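Local coordinates for uncharacterized protein MJ1460 (Methanocaldococcus jannaschii DSM 2661, PDB 2OSO) that is of unknown function but binds a zinc ion and belongs to the vinyl-4-reductase (V4R) family of the HNOX-like clan, at residues F81-I86 / I100-P106. The protein carries 3 engineered substitutions. Residues are numbered along the deposited sequence; the frame is centred on the assembly and turned at random.
Sequences FGDLEI and IKLSNPP
Leu84 and Leu102 meet on the buried face of an antiparallel strand pair, CD1 to CD1 at 3.9 Å, against helices 69-79 and 118-132. Leu102 holds CG anti to its backbone N (chi1 -176°), which lays CD1 and CD2 against Phe81 O, a buried carbonyl oxygen with no hydrogen-bond partner. Pro106 CG sits over one face of the Phe81 ring, 4.2 Å from its centroid, a CH-pi contact. At Gly82 a CB would clash with Ser103 O and Asn104 O. Four backbone bonds pair Asp83 with Ser103 and Glu85 with Lys101; Glu85 N to Lys101 O is nearly straight (2.8 Å, 177°). The other face is partly solvent-exposed. There the extended Glu85 chain passes Lys101 CB and forms a salt bridge through OE1 with Lys150, while Ser103 OG lies 3.3 Å from Glu85 OE2, a weak, unsettled bond. An alanine in place of Glu85 would probably leave Lys150 without this carboxylate mate. A water bridges Asp83 OD2 (2.8 Å) and, weakly, Asn104 ND2; Asp83 OD1 forms a salt bridge with Lys77. Main-chain bonds thus fix the register of outermost strand 83-85 on strand 98-103, and lysines beyond the pair probably keep its carboxylates charged.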
ATOM      1  N   PHE A  81      -0.617   7.461 -10.288  1.00 26.54           N
ATOM      2  CA  PHE A  81      -2.006   6.998 -10.496  1.00 26.51           C
ATOM      3  C   PHE A  81      -2.602   7.471 -11.830  1.00 27.48           C
ATOM      4  O   PHE A  81      -3.708   7.094 -12.178  1.00 28.34           O
ATOM      5  CB  PHE A  81      -2.868   7.456  -9.285  1.00 26.12           C
ATOM      6  CG  PHE A  81      -2.972   6.430  -8.179  1.00 24.22           C
ATOM      7  CD1 PHE A  81      -1.969   5.501  -7.961  1.00 23.58           C
ATOM      8  CD2 PHE A  81      -4.074   6.430  -7.346  1.00 23.39           C
ATOM      9  CE1 PHE A  81      -2.090   4.549  -6.992  1.00 24.70           C
ATOM     10  CE2 PHE A  81      -4.227   5.510  -6.372  1.00 24.87           C
ATOM     11  CZ  PHE A  81      -3.221   4.537  -6.168  1.00 26.53           C
ATOM     12  N   GLY A  82      -1.839   8.259 -12.596  1.00 29.21           N
ATOM     13  CA  GLY A  82      -2.247   8.728 -13.909  1.00 28.25           C
ATOM     14  C   GLY A  82      -2.513  10.217 -14.045  1.00 28.48           C
ATOM     15  O   GLY A  82      -2.240  11.011 -13.140  1.00 23.66           O
ATOM     16  N   ASP A  83      -3.027  10.571 -15.217  1.00 28.08           N
ATOM     17  CA  ASP A  83      -3.291  11.961 -15.618  1.00 29.53           C
ATOM     18  C   ASP A  83      -4.773  12.242 -15.487  1.00 27.82           C
ATOM     19  O   ASP A  83      -5.594  11.776 -16.284  1.00 25.75           O
ATOM     20  CB  ASP A  83      -2.859  12.209 -17.058  1.00 29.96           C
ATOM     21  CG  ASP A  83      -1.448  11.742 -17.325  1.00 32.36           C
ATOM     22  OD1 ASP A  83      -0.478  12.414 -16.911  1.00 33.01           O
ATOM     23  OD2 ASP A  83      -1.309  10.680 -17.934  1.00 34.79           O
ATOM     24  N   LEU A  84      -5.090  13.034 -14.486  1.00 28.43           N
ATOM     25  CA  LEU A  84      -6.438  13.376 -14.130  1.00 29.38           C
ATOM     26  C   LEU A  84      -6.871  14.562 -15.021  1.00 30.45           C
ATOM     27  O   LEU A  84      -6.186  15.562 -15.104  1.00 29.72           O
ATOM     28  CB  LEU A  84      -6.447  13.757 -12.638  1.00 30.83           C
ATOM     29  CG  LEU A  84      -7.686  13.651 -11.771  1.00 32.29           C
ATOM     30  CD1 LEU A  84      -8.393  12.321 -11.970  1.00 31.71           C
ATOM     31  CD2 LEU A  84      -7.327  13.926 -10.248  1.00 30.40           C
ATOM     32  N   GLU A  85      -7.989  14.398 -15.717  1.00 31.56           N
ATOM     33  CA  GLU A  85      -8.544  15.423 -16.592  1.00 33.00           C
ATOM     34  C   GLU A  85      -9.740  16.066 -15.896  1.00 31.87           C
ATOM     35  O   GLU A  85     -10.781  15.437 -15.724  1.00 29.52           O
ATOM     36  CB  GLU A  85      -8.933  14.817 -17.949  1.00 34.26           C
ATOM     37  CG  GLU A  85      -7.759  14.168 -18.661  1.00 35.48           C
ATOM     38  CD  GLU A  85      -8.089  13.497 -20.005  1.00 37.05           C
ATOM     39  OE1 GLU A  85      -9.234  13.586 -20.521  1.00 38.78           O
ATOM     40  OE2 GLU A  85      -7.155  12.863 -20.539  1.00 40.70           O
ATOM     41  N   ILE A  86      -9.570  17.322 -15.495  1.00 31.88           N
ATOM     42  CA  ILE A  86     -10.608  18.114 -14.798  1.00 32.41           C
ATOM     43  C   ILE A  86     -10.565  19.526 -15.354  1.00 32.37           C
ATOM     44  O   ILE A  86      -9.515  20.169 -15.311  1.00 32.85           O
ATOM     45  CB  ILE A  86     -10.359  18.223 -13.251  1.00 33.25           C
ATOM     46  CG1 ILE A  86      -9.848  16.891 -12.664  1.00 34.36           C
ATOM     47  CG2 ILE A  86     -11.603  18.754 -12.538  1.00 33.19           C
ATOM     48  CD1 ILE A  86      -9.875  16.798 -11.100  1.00 33.44           C
ATOM     49  N   ILE A 100     -15.257  13.824 -14.675  1.00 29.11           N
ATOM     50  CA  ILE A 100     -13.812  13.914 -14.730  1.00 31.07           C
ATOM     51  C   ILE A 100     -13.249  12.580 -15.231  1.00 29.09           C
ATOM     52  O   ILE A 100     -13.864  11.527 -15.091  1.00 28.43           O
ATOM     53  CB  ILE A 100     -13.207  14.338 -13.348  1.00 32.61           C
ATOM     54  CG1 ILE A 100     -13.380  13.301 -12.287  1.00 33.64           C
ATOM     55  CG2 ILE A 100     -13.900  15.563 -12.807  1.00 33.32           C
ATOM     56  CD1 ILE A 100     -13.077  13.919 -10.854  1.00 34.45           C
ATOM     57  N   LYS A 101     -12.076  12.630 -15.838  1.00 27.80           N
ATOM     58  CA  LYS A 101     -11.527  11.443 -16.458  1.00 26.53           C
ATOM     59  C   LYS A 101     -10.142  11.154 -15.900  1.00 26.41           C
ATOM     60  O   LYS A 101      -9.412  12.052 -15.477  1.00 24.50           O
ATOM     61  CB  LYS A 101     -11.490  11.589 -17.970  1.00 25.33           C
ATOM     62  CG  LYS A 101     -12.858  11.920 -18.672  1.00 25.53           C
ATOM     63  CD  LYS A 101     -12.778  11.509 -20.177  1.00 25.65           C
ATOM     64  CE  LYS A 101     -13.948  12.004 -21.086  1.00 24.15           C
ATOM     65  NZ  LYS A 101     -13.674  11.780 -22.581  1.00 22.49           N
ATOM     66  N   LEU A 102      -9.781   9.884 -15.906  1.00 27.81           N
ATOM     67  CA  LEU A 102      -8.420   9.474 -15.638  1.00 28.11           C
ATOM     68  C   LEU A 102      -7.744   8.664 -16.803  1.00 27.36           C
ATOM     69  O   LEU A 102      -8.281   7.676 -17.351  1.00 27.63           O
ATOM     70  CB  LEU A 102      -8.367   8.758 -14.288  1.00 28.23           C
ATOM     71  CG  LEU A 102      -7.002   8.317 -13.751  1.00 26.91           C
ATOM     72  CD1 LEU A 102      -6.092   9.469 -13.269  1.00 28.31           C
ATOM     73  CD2 LEU A 102      -7.284   7.314 -12.613  1.00 28.84           C
ATOM     74  N   SER A 103      -6.599   9.183 -17.246  1.00 28.99           N
ATOM     75  CA  SER A 103      -5.740   8.540 -18.257  1.00 29.74           C
ATOM     76  C   SER A 103      -4.558   7.831 -17.587  1.00 29.30           C
ATOM     77  O   SER A 103      -4.005   8.341 -16.626  1.00 29.09           O
ATOM     78  CB  SER A 103      -5.134   9.590 -19.189  1.00 32.02           C
ATOM     79  OG  SER A 103      -5.949   9.757 -20.316  1.00 36.96           O
ATOM     80  N   ASN A 104      -4.141   6.699 -18.150  1.00 29.82           N
ATOM     81  CA  ASN A 104      -2.996   5.891 -17.624  1.00 28.64           C
ATOM     82  C   ASN A 104      -3.127   5.498 -16.130  1.00 27.44           C
ATOM     83  O   ASN A 104      -2.197   5.730 -15.323  1.00 25.29           O
ATOM     84  CB  ASN A 104      -1.671   6.632 -17.917  1.00 30.16           C
ATOM     85  CG  ASN A 104      -0.441   5.727 -17.858  1.00 32.84           C
ATOM     86  OD1 ASN A 104      -0.501   4.528 -18.145  1.00 34.64           O
ATOM     87  ND2 ASN A 104       0.682   6.303 -17.459  1.00 33.77           N
ATOM     88  N   PRO A 105      -4.275   4.898 -15.751  1.00 25.38           N
ATOM     89  CA  PRO A 105      -4.557   4.533 -14.363  1.00 25.64           C
ATOM     90  C   PRO A 105      -3.802   3.239 -13.990  1.00 25.77           C
ATOM     91  O   PRO A 105      -3.176   2.638 -14.849  1.00 25.78           O
ATOM     92  CB  PRO A 105      -6.047   4.287 -14.367  1.00 25.07           C
ATOM     93  CG  PRO A 105      -6.249   3.632 -15.749  1.00 25.11           C
ATOM     94  CD  PRO A 105      -5.328   4.407 -16.659  1.00 25.63           C
ATOM     95  N   PRO A 106      -3.804   2.854 -12.711  1.00 25.82           N
ATOM     96  CA  PRO A 106      -3.252   1.540 -12.386  1.00 26.71           C
ATOM     97  C   PRO A 106      -4.163   0.400 -12.856  1.00 26.88           C
ATOM     98  O   PRO A 106      -5.296   0.635 -13.300  1.00 24.41           O
ATOM     99  CB  PRO A 106      -3.129   1.565 -10.840  1.00 27.37           C
ATOM    100  CG  PRO A 106      -3.541   2.870 -10.406  1.00 28.53           C
ATOM    101  CD  PRO A 106      -4.184   3.619 -11.504  1.00 27.41           C
TER
HETATM  102  O   HOH W   1       0.802   9.603 -16.360  1.00 41.56           O